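Side-chain contacts in 6-phospho-beta-d glycosidase (Streptococcus pyogenes, PDB 5FOO), which probably hydrolyses 6-phospho-beta-glucosides to release glucose 6-phosphate, as a family 1 glycoside hydrolase that binds the probe 6-phosphocyclophellitol: residues Ala144-Cys149 with Ala201-Ala206; Ser372-Tyr377 with Asp387-Phe392; Phe392-Leu397 with Ala450-Lys455. The protein carries 1 engineered substitution. All coordinates share one frame; numbering follows the deposited sequence.

Contact 1: residues Ala144-Cys149 with Ala201-Ala206; sequences AFSKVC and AKVIQA
Ser146 comes opposite Val203 and Lys147 opposite Ala206 where two helical segments run side by side in the same general direction, their axes 9.3 Å apart at closest and inclined by 34°. Both pairs of CA atoms are 6.4 Å apart, a short spacing made possible by the small side chains of Ser146 and Ala206, which both point into the interface. Ser146 does most of the touching. Its CB-OG bond lies against both methyls of Val203: OG is 3.5 Å from Val203 CG1 and 3.6 Å from Val203 CG2, and Ser146 CB also meets both branches. This is van der Waals packing, since OG has its polar partner in its own helix. A first torsion of 77° turns the hydroxyl back over the preceding turn, where it is hydrogen-bonded to the carbonyl oxygen of Val143; a buried polar atom is thus satisfied locally and can lie beside methyl groups. One turn further along helix 186-208, the methyl of Ala206 meets the aliphatic stem of Lys147, with CB of Ala206 4.0 Å from Lys147 CG. The rest of the lysine belongs to the exposed margin. Val203 also packs on Phe142 and Phe150, and Ala206 on Val143, while a salt bridge from Lys202 to Asp140 ties the same two helices together. Close packing of small and branched residues at a modest crossing angle here joins helices 136-153 and 186-208, two helices of the outer layer of the TIM barrel, which lie on either side of barrel strand 159-161 in the sequence.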
loop_
_atom_site.group_PDB
_atom_site.type_symbol
_atom_site.label_atom_id
_atom_site.label_comp_id
_atom_site.label_asym_id
_atom_site.label_seq_id
_atom_site.Cartn_x
_atom_site.Cartn_y
_atom_site.Cartn_z
ATOM N N ALA A 144 -12.799 -11.637 11.345
ATOM C CA ALA A 144 -13.160 -12.998 11.057
ATOM C C ALA A 144 -12.577 -13.476 9.734
ATOM O O ALA A 144 -12.093 -14.633 9.622
ATOM C CB ALA A 144 -14.650 -13.151 11.125
ATOM N N PHE A 145 -12.591 -12.588 8.713
ATOM C CA PHE A 145 -11.885 -12.863 7.458
ATOM C C PHE A 145 -10.382 -13.142 7.684
ATOM O O PHE A 145 -9.837 -14.075 7.109
ATOM C CB PHE A 145 -12.100 -11.682 6.474
ATOM C CG PHE A 145 -11.074 -11.533 5.425
ATOM C CD1 PHE A 145 -10.898 -12.512 4.464
ATOM C CD2 PHE A 145 -10.355 -10.333 5.300
ATOM C CE1 PHE A 145 -9.980 -12.341 3.455
ATOM C CE2 PHE A 145 -9.424 -10.187 4.322
ATOM C CZ PHE A 145 -9.241 -11.180 3.393
ATOM N N SER A 146 -9.735 -12.311 8.481
ATOM C CA SER A 146 -8.287 -12.448 8.746
ATOM C C SER A 146 -7.993 -13.805 9.400
ATOM O O SER A 146 -7.001 -14.468 9.021
ATOM C CB SER A 146 -7.709 -11.273 9.563
ATOM O OG SER A 146 -8.052 -11.384 10.959
ATOM N N LYS A 147 -8.858 -14.223 10.338
ATOM C CA LYS A 147 -8.728 -15.539 10.973
ATOM C C LYS A 147 -8.817 -16.694 9.962
ATOM O O LYS A 147 -8.025 -17.642 10.030
ATOM C CB LYS A 147 -9.813 -15.791 12.001
ATOM C CG LYS A 147 -9.639 -15.243 13.375
ATOM C CD LYS A 147 -10.656 -15.990 14.274
ATOM C CE LYS A 147 -10.529 -15.635 15.726
ATOM N NZ LYS A 147 -11.300 -14.400 16.055
ATOM N N VAL A 148 -9.763 -16.632 9.018
ATOM C CA VAL A 148 -9.767 -17.641 7.938
ATOM C C VAL A 148 -8.392 -17.675 7.279
ATOM O O VAL A 148 -7.815 -18.751 7.164
ATOM C CB VAL A 148 -10.899 -17.423 6.883
ATOM C CG1 VAL A 148 -10.799 -18.381 5.751
ATOM C CG2 VAL A 148 -12.290 -17.548 7.527
ATOM N N CYS A 149 -7.864 -16.502 6.864
ATOM C CA CYS A 149 -6.567 -16.427 6.183
ATOM C C CYS A 149 -5.434 -17.080 7.020
ATOM O O CYS A 149 -4.699 -17.924 6.552
ATOM C CB CYS A 149 -6.207 -14.998 5.885
ATOM S SG CYS A 149 -7.290 -14.237 4.623
ATOM N N ALA A 201 -5.121 -3.564 15.102
ATOM C CA ALA A 201 -4.831 -4.150 16.414
ATOM C C ALA A 201 -5.631 -5.425 16.677
ATOM O O ALA A 201 -5.076 -6.389 17.196
ATOM C CB ALA A 201 -5.086 -3.130 17.509
ATOM N N LYS A 202 -6.897 -5.465 16.266
ATOM C CA LYS A 202 -7.683 -6.652 16.357
ATOM C C LYS A 202 -7.229 -7.806 15.461
ATOM O O LYS A 202 -7.312 -8.978 15.857
ATOM C CB LYS A 202 -9.159 -6.353 16.131
ATOM C CG LYS A 202 -9.726 -5.496 17.240
ATOM C CD LYS A 202 -11.245 -5.430 17.197
ATOM C CE LYS A 202 -11.760 -6.473 18.160
ATOM N NZ LYS A 202 -13.226 -6.540 18.113
ATOM N N VAL A 203 -6.741 -7.497 14.267
ATOM C CA VAL A 203 -6.239 -8.534 13.383
ATOM C C VAL A 203 -4.934 -9.086 13.966
ATOM O O VAL A 203 -4.691 -10.317 13.943
ATOM C CB VAL A 203 -6.075 -8.051 11.914
ATOM C CG1 VAL A 203 -5.352 -9.101 11.104
ATOM C CG2 VAL A 203 -7.492 -7.863 11.345
ATOM N N ILE A 204 -4.116 -8.191 14.473
ATOM C CA ILE A 204 -2.881 -8.595 15.149
ATOM C C ILE A 204 -3.162 -9.477 16.339
ATOM O O ILE A 204 -2.521 -10.505 16.483
ATOM C CB ILE A 204 -2.010 -7.385 15.522
ATOM C CG1 ILE A 204 -1.431 -6.755 14.236
ATOM C CG2 ILE A 204 -0.907 -7.778 16.498
ATOM C CD1 ILE A 204 -0.768 -5.387 14.488
ATOM N N GLN A 205 -4.164 -9.137 17.141
ATOM C CA GLN A 205 -4.531 -9.994 18.245
ATOM C C GLN A 205 -4.900 -11.363 17.690
ATOM O O GLN A 205 -4.469 -12.372 18.247
ATOM C CB GLN A 205 -5.677 -9.430 19.066
ATOM C CG GLN A 205 -6.136 -10.240 20.303
ATOM C CD GLN A 205 -7.280 -9.540 20.999
ATOM O OE1 GLN A 205 -7.176 -9.147 22.161
ATOM N NE2 GLN A 205 -8.331 -9.271 20.257
ATOM N N ALA A 206 -5.719 -11.403 16.636
ATOM C CA ALA A 206 -6.251 -12.656 16.128
ATOM C C ALA A 206 -5.112 -13.525 15.600
ATOM O O ALA A 206 -5.129 -14.734 15.800
ATOM C CB ALA A 206 -7.326 -12.440 15.065
#

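Contact 2: residues Ser372-Tyr377 with Asp387-Phe392; sequences SGEDRY and DYRIQF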
loop_
_atom_site.group_PDB
_atom_site.type_symbol
_atom_site.label_atom_id
_atom_site.label_comp_id
_atom_site.label_asym_id
_atom_site.label_seq_id
_atom_site.Cartn_x
_atom_site.Cartn_y
_atom_site.Cartn_z
ATOM N N SER A 372 3.335 6.696 -19.293
ATOM C CA SER A 372 2.478 6.294 -20.434
ATOM C C SER A 372 3.267 6.091 -21.748
ATOM O O SER A 372 4.462 6.372 -21.843
ATOM C CB SER A 372 1.352 7.314 -20.636
ATOM O OG SER A 372 1.919 8.557 -20.941
ATOM N N GLY A 373 2.600 5.535 -22.742
ATOM C CA GLY A 373 3.169 5.437 -24.073
ATOM C C GLY A 373 4.526 4.752 -24.151
ATOM O O GLY A 373 5.428 5.195 -24.922
ATOM N N GLU A 374 4.684 3.648 -23.402
ATOM C CA GLU A 374 6.003 3.021 -23.355
ATOM C C GLU A 374 6.346 2.337 -24.670
ATOM O O GLU A 374 7.481 1.905 -24.833
ATOM C CB GLU A 374 6.136 2.008 -22.192
ATOM C CG GLU A 374 6.099 2.633 -20.812
ATOM C CD GLU A 374 6.615 1.701 -19.732
ATOM O OE1 GLU A 374 6.154 0.511 -19.677
ATOM O OE2 GLU A 374 7.490 2.183 -18.972
ATOM N N ASP A 375 5.360 2.170 -25.570
ATOM C CA ASP A 375 5.637 1.805 -26.978
ATOM C C ASP A 375 6.689 2.597 -27.612
ATOM O O ASP A 375 7.512 2.085 -28.338
ATOM C CB ASP A 375 4.427 1.944 -27.857
ATOM C CG ASP A 375 3.936 0.638 -28.266
ATOM O OD1 ASP A 375 4.568 0.029 -29.169
ATOM O OD2 ASP A 375 2.978 0.193 -27.622
ATOM N N ARG A 376 6.692 3.863 -27.310
ATOM C CA ARG A 376 7.681 4.723 -27.870
ATOM C C ARG A 376 9.110 4.313 -27.576
ATOM O O ARG A 376 9.945 4.681 -28.351
ATOM C CB ARG A 376 7.439 6.173 -27.436
ATOM C CG ARG A 376 6.186 6.795 -28.054
ATOM C CD ARG A 376 6.202 8.308 -27.872
ATOM N NE ARG A 376 6.268 8.605 -26.441
ATOM C CZ ARG A 376 5.218 8.705 -25.622
ATOM N NH1 ARG A 376 3.975 8.610 -26.075
ATOM N NH2 ARG A 376 5.416 8.946 -24.334
ATOM N N TYR A 377 9.388 3.559 -26.499
ATOM C CA TYR A 377 10.751 3.206 -26.119
ATOM C C TYR A 377 11.166 1.792 -26.491
ATOM O O TYR A 377 12.235 1.341 -26.077
ATOM C CB TYR A 377 11.006 3.426 -24.617
ATOM C CG TYR A 377 10.717 4.819 -24.096
ATOM C CD1 TYR A 377 9.416 5.203 -23.705
ATOM C CD2 TYR A 377 11.750 5.759 -23.969
ATOM C CE1 TYR A 377 9.157 6.487 -23.220
ATOM C CE2 TYR A 377 11.498 7.047 -23.479
ATOM C CZ TYR A 377 10.210 7.406 -23.105
ATOM O OH TYR A 377 10.006 8.677 -22.594
ATOM N N ASP A 387 15.066 2.944 -19.549
ATOM C CA ASP A 387 16.194 3.440 -18.735
ATOM C C ASP A 387 15.799 4.517 -17.734
ATOM O O ASP A 387 16.456 4.631 -16.699
ATOM C CB ASP A 387 17.494 3.755 -19.497
ATOM C CG ASP A 387 17.276 4.461 -20.768
ATOM O OD1 ASP A 387 16.502 5.451 -20.792
ATOM O OD2 ASP A 387 17.899 4.006 -21.760
ATOM N N TYR A 388 14.744 5.298 -18.019
ATOM C CA TYR A 388 14.145 6.160 -16.999
ATOM C C TYR A 388 13.774 5.365 -15.711
ATOM O O TYR A 388 13.915 5.867 -14.628
ATOM C CB TYR A 388 12.919 6.893 -17.520
ATOM C CG TYR A 388 11.939 5.981 -18.209
ATOM C CD1 TYR A 388 12.026 5.753 -19.578
ATOM C CD2 TYR A 388 10.901 5.381 -17.510
ATOM C CE1 TYR A 388 11.133 4.883 -20.222
ATOM C CE2 TYR A 388 9.982 4.539 -18.145
ATOM C CZ TYR A 388 10.112 4.299 -19.502
ATOM O OH TYR A 388 9.268 3.474 -20.158
ATOM N N ARG A 389 13.269 4.137 -15.839
ATOM C CA ARG A 389 12.846 3.344 -14.654
ATOM C C ARG A 389 14.069 2.782 -13.872
ATOM O O ARG A 389 14.151 2.849 -12.647
ATOM C CB ARG A 389 11.909 2.216 -15.086
ATOM C CG ARG A 389 11.410 1.392 -13.908
ATOM C CD ARG A 389 10.232 0.535 -14.268
ATOM N NE ARG A 389 9.122 1.395 -14.596
ATOM C CZ ARG A 389 8.600 1.558 -15.808
ATOM N NH1 ARG A 389 9.070 0.886 -16.879
ATOM N NH2 ARG A 389 7.576 2.436 -15.943
ATOM N N ILE A 390 15.038 2.253 -14.614
ATOM C CA ILE A 390 16.361 1.884 -14.066
ATOM C C ILE A 390 16.984 3.014 -13.275
ATOM O O ILE A 390 17.310 2.853 -12.077
ATOM C CB ILE A 390 17.299 1.436 -15.173
ATOM C CG1 ILE A 390 16.752 0.113 -15.753
ATOM C CG2 ILE A 390 18.749 1.307 -14.655
ATOM C CD1 ILE A 390 17.513 -0.418 -16.968
ATOM N N GLN A 391 17.072 4.186 -13.898
ATOM C CA GLN A 391 17.589 5.329 -13.217
ATOM C C GLN A 391 16.780 5.664 -11.950
ATOM O O GLN A 391 17.345 5.850 -10.847
ATOM C CB GLN A 391 17.583 6.519 -14.156
ATOM C CG GLN A 391 18.207 7.761 -13.571
ATOM C CD GLN A 391 19.700 7.536 -13.339
ATOM O OE1 GLN A 391 20.355 6.765 -14.088
ATOM N NE2 GLN A 391 20.243 8.163 -12.284
ATOM N N PHE A 392 15.461 5.776 -12.070
ATOM C CA PHE A 392 14.635 6.072 -10.884
ATOM C C PHE A 392 14.897 5.027 -9.774
ATOM O O PHE A 392 15.101 5.391 -8.629
ATOM C CB PHE A 392 13.142 6.114 -11.295
ATOM C CG PHE A 392 12.138 6.392 -10.177
ATOM C CD1 PHE A 392 11.701 5.375 -9.326
ATOM C CD2 PHE A 392 11.496 7.634 -10.077
ATOM C CE1 PHE A 392 10.720 5.626 -8.353
ATOM C CE2 PHE A 392 10.532 7.861 -9.141
ATOM C CZ PHE A 392 10.119 6.871 -8.277
#
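Glu374 is the tightly held part of this contact, because a single carboxylate oxygen takes two side chains of helix 387-405. Tyr388 OH donates to Glu374 OE2 over 2.5 Å, a very short bond, with the acceptor close to the plane of the phenol ring. Arg389 reaches the same oxygen end-on with both terminal nitrogens. Its NH1 is 2.9 Å from Glu374 OE2 and uses the syn lone pair, whereas NH2, at 3.0 Å from that OE2, comes in from above the carboxylate plane. OE2 lies almost in the guanidinium plane, yet the two flat groups stand 70° apart, so this is a forked salt bridge to one atom and not a paired, coplanar one. The grip continues outward: Glu374 OE1 forms a salt bridge with Lys447, Arg389 NH1 another with Asp386, and Arg389 NH2 bonds the carbonyl of Val369. Such neighbours would probably keep the buried carboxylate ionised.

The solvent side is looser and has no polar bond across it. There the edge of Tyr388 is directed at the face of exposed Tyr377, with CE1 of Tyr388 standing 3.7 Å above the Tyr377 ring plane, over its centre. Ring centroids are 4.9 Å apart and the planes meet at 58°, an edge-to-face pair inclined from the perpendicular. The Tyr388 first torsion of 49° directs the phenol to the loop, where its OH meets Glu374 and its CE1 edge meets Tyr377.

Together these bonds pin the loop that follows barrel strand 362-367 to the start of the next helix, a strand-loop-helix join of the TIM barrel; Glu366, on that strand, lines the ligand pocket.

Contact 3: residues Phe392-Leu397 with Ala450-Lys455; sequences FLKEHL and AYWFKK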
loop_
_atom_site.group_PDB
_atom_site.type_symbol
_atom_site.label_atom_id
_atom_site.label_comp_id
_atom_site.label_asym_id
_atom_site.label_seq_id
_atom_site.Cartn_x
_atom_site.Cartn_y
_atom_site.Cartn_z
ATOM N N PHE A 392 15.461 5.776 -12.070
ATOM C CA PHE A 392 14.635 6.072 -10.884
ATOM C C PHE A 392 14.897 5.027 -9.774
ATOM O O PHE A 392 15.101 5.391 -8.629
ATOM C CB PHE A 392 13.142 6.114 -11.295
ATOM C CG PHE A 392 12.138 6.392 -10.177
ATOM C CD1 PHE A 392 11.701 5.375 -9.326
ATOM C CD2 PHE A 392 11.496 7.634 -10.077
ATOM C CE1 PHE A 392 10.720 5.626 -8.353
ATOM C CE2 PHE A 392 10.532 7.861 -9.141
ATOM C CZ PHE A 392 10.119 6.871 -8.277
ATOM N N LEU A 393 14.776 3.745 -10.098
ATOM C CA LEU A 393 14.956 2.685 -9.049
ATOM C C LEU A 393 16.354 2.778 -8.434
ATOM O O LEU A 393 16.503 2.802 -7.224
ATOM C CB LEU A 393 14.667 1.290 -9.592
ATOM C CG LEU A 393 13.211 1.066 -10.084
ATOM C CD1 LEU A 393 13.078 -0.317 -10.662
ATOM C CD2 LEU A 393 12.120 1.319 -9.065
ATOM N N LYS A 394 17.351 2.953 -9.288
ATOM C CA LYS A 394 18.764 3.051 -8.876
ATOM C C LYS A 394 18.970 4.173 -7.890
ATOM O O LYS A 394 19.521 3.950 -6.806
ATOM C CB LYS A 394 19.666 3.223 -10.110
ATOM C CG LYS A 394 21.141 3.340 -9.838
ATOM C CD LYS A 394 21.962 2.751 -10.981
ATOM C CE LYS A 394 23.450 2.965 -10.681
ATOM N NZ LYS A 394 24.376 2.091 -11.448
ATOM N N GLU A 395 18.489 5.377 -8.209
ATOM C CA GLU A 395 18.591 6.486 -7.225
ATOM C C GLU A 395 17.916 6.224 -5.891
ATOM O O GLU A 395 18.440 6.636 -4.846
ATOM C CB GLU A 395 18.048 7.827 -7.784
ATOM C CG GLU A 395 18.881 8.383 -8.934
ATOM C CD GLU A 395 18.231 9.583 -9.640
ATOM O OE1 GLU A 395 17.460 10.337 -8.996
ATOM O OE2 GLU A 395 18.483 9.750 -10.858
ATOM N N HIS A 396 16.725 5.629 -5.903
ATOM C CA HIS A 396 15.965 5.480 -4.648
ATOM C C HIS A 396 16.687 4.436 -3.763
ATOM O O HIS A 396 16.855 4.625 -2.536
ATOM C CB HIS A 396 14.485 5.127 -4.934
ATOM C CG HIS A 396 13.668 6.318 -5.337
ATOM N ND1 HIS A 396 13.733 6.866 -6.609
ATOM C CD2 HIS A 396 12.804 7.092 -4.638
ATOM C CE1 HIS A 396 12.972 7.938 -6.665
ATOM N NE2 HIS A 396 12.389 8.099 -5.492
ATOM N N LEU A 397 17.123 3.379 -4.438
ATOM C CA LEU A 397 17.937 2.318 -3.837
ATOM C C LEU A 397 19.242 2.826 -3.302
ATOM O O LEU A 397 19.708 2.294 -2.292
ATOM C CB LEU A 397 18.233 1.183 -4.814
ATOM C CG LEU A 397 17.259 0.039 -4.778
ATOM C CD1 LEU A 397 17.538 -0.856 -5.945
ATOM C CD2 LEU A 397 17.388 -0.769 -3.508
ATOM N N ALA A 450 13.740 -5.079 -15.901
ATOM C CA ALA A 450 13.666 -6.413 -15.297
ATOM C C ALA A 450 15.039 -7.095 -15.230
ATOM O O ALA A 450 15.319 -7.776 -14.229
ATOM C CB ALA A 450 12.698 -7.298 -16.060
ATOM N N TYR A 451 15.849 -6.959 -16.301
ATOM C CA TYR A 451 17.203 -7.530 -16.358
ATOM C C TYR A 451 18.146 -6.736 -15.492
ATOM O O TYR A 451 19.051 -7.309 -14.875
ATOM C CB TYR A 451 17.728 -7.699 -17.808
ATOM C CG TYR A 451 16.849 -8.662 -18.552
ATOM C CD1 TYR A 451 16.842 -10.041 -18.234
ATOM C CD2 TYR A 451 15.989 -8.215 -19.533
ATOM C CE1 TYR A 451 15.997 -10.922 -18.888
ATOM C CE2 TYR A 451 15.128 -9.067 -20.172
ATOM C CZ TYR A 451 15.139 -10.403 -19.844
ATOM O OH TYR A 451 14.291 -11.202 -20.505
ATOM N N TRP A 452 17.936 -5.442 -15.365
ATOM C CA TRP A 452 18.765 -4.680 -14.460
ATOM C C TRP A 452 18.500 -5.087 -13.000
ATOM O O TRP A 452 19.467 -5.258 -12.199
ATOM C CB TRP A 452 18.609 -3.193 -14.642
ATOM C CG TRP A 452 19.278 -2.366 -13.577
ATOM C CD1 TRP A 452 20.572 -1.883 -13.556
ATOM C CD2 TRP A 452 18.652 -1.884 -12.395
ATOM N NE1 TRP A 452 20.784 -1.180 -12.389
ATOM C CE2 TRP A 452 19.618 -1.168 -11.668
ATOM C CE3 TRP A 452 17.353 -2.029 -11.857
ATOM C CZ2 TRP A 452 19.328 -0.579 -10.444
ATOM C CZ3 TRP A 452 17.069 -1.447 -10.642
ATOM C CH2 TRP A 452 18.047 -0.710 -9.954
ATOM N N PHE A 453 17.224 -5.250 -12.643
ATOM C CA PHE A 453 16.882 -5.501 -11.253
ATOM C C PHE A 453 17.291 -6.935 -10.917
ATOM O O PHE A 453 17.647 -7.207 -9.807
ATOM C CB PHE A 453 15.377 -5.299 -11.012
ATOM C CG PHE A 453 14.973 -5.405 -9.568
ATOM C CD1 PHE A 453 15.450 -4.499 -8.657
ATOM C CD2 PHE A 453 14.076 -6.364 -9.148
ATOM C CE1 PHE A 453 15.082 -4.570 -7.316
ATOM C CE2 PHE A 453 13.629 -6.403 -7.829
ATOM C CZ PHE A 453 14.192 -5.544 -6.912
ATOM N N LYS A 454 17.226 -7.837 -11.895
ATOM C CA LYS A 454 17.697 -9.217 -11.746
ATOM C C LYS A 454 19.131 -9.288 -11.247
ATOM O O LYS A 454 19.441 -10.058 -10.337
ATOM C CB LYS A 454 17.553 -9.998 -13.049
ATOM C CG LYS A 454 18.046 -11.450 -12.989
ATOM C CD LYS A 454 18.290 -12.052 -14.375
ATOM C CE LYS A 454 18.881 -13.456 -14.232
ATOM N NZ LYS A 454 18.664 -14.205 -15.496
ATOM N N LYS A 455 19.989 -8.483 -11.870
ATOM C CA LYS A 455 21.357 -8.338 -11.484
ATOM C C LYS A 455 21.529 -7.851 -10.056
ATOM O O LYS A 455 22.319 -8.402 -9.293
ATOM C CB LYS A 455 22.079 -7.376 -12.446
ATOM C CG LYS A 455 23.591 -7.447 -12.296
ATOM C CD LYS A 455 24.284 -6.583 -13.322
ATOM C CE LYS A 455 25.794 -6.647 -13.116
ATOM N NZ LYS A 455 26.528 -6.078 -14.290
#
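Phe392 O is gripped twice by His396, from opposite faces of its carbonyl plane: the ring nitrogen ND1 donates to it over 2.9 Å at an N-H...O angle of 165°, and the backbone N closes the helical turn. This bond holds the imidazole against the Phe392 ring, with His396 CE1 3.4 Å above the phenyl plane and over its centre.

Across the interface, contact depends on Trp452. With CG anti to the backbone N (chi1 170°), the indole spans much of the 11.7 Å between the two helix axes and presents its six-membered ring to helix 387-405. CZ3 of Trp452 packs 3.8 Å from Leu393 CB, while CZ2 of Trp452 lies 3.8 Å from Lys394 CB. Between them, Trp452 CH2 meets the backbone N of Lys394, and Leu397 CD1 approaches CH2 of Trp452 from the next turn at 4.0 Å. Leu462 touches both Trp452 and Leu397, and Tyr413 of strand 410-416 underlies the two leucines. A single large aromatic bridging two roughly parallel helices, 28° apart, here joins helix 387-405 to helix 448-459, the last helix modelled, on the outside of the TIM barrel.

In the fold
Contacts 2 and 3 form one continuous region: both use helix 387-405, share Phe392, have centres 13 Å apart and touch directly where Ile390 CD1 packs 3.8 Å from Trp452 CB. Contact 2 involves the start of that helix and contact 3 the turns that follow. Neither contact includes a residue of the 6-phosphocyclophellitol pocket; the side chains of Arg389 and Leu393 lie about 10 Å and 12 Å from the ligand. Contact 1 is separate, on the opposite side of the chain's centre; its centre is 40 Å from that of contact 2 and 35 Å from that of contact 3. All three pack the periphery of one barrel.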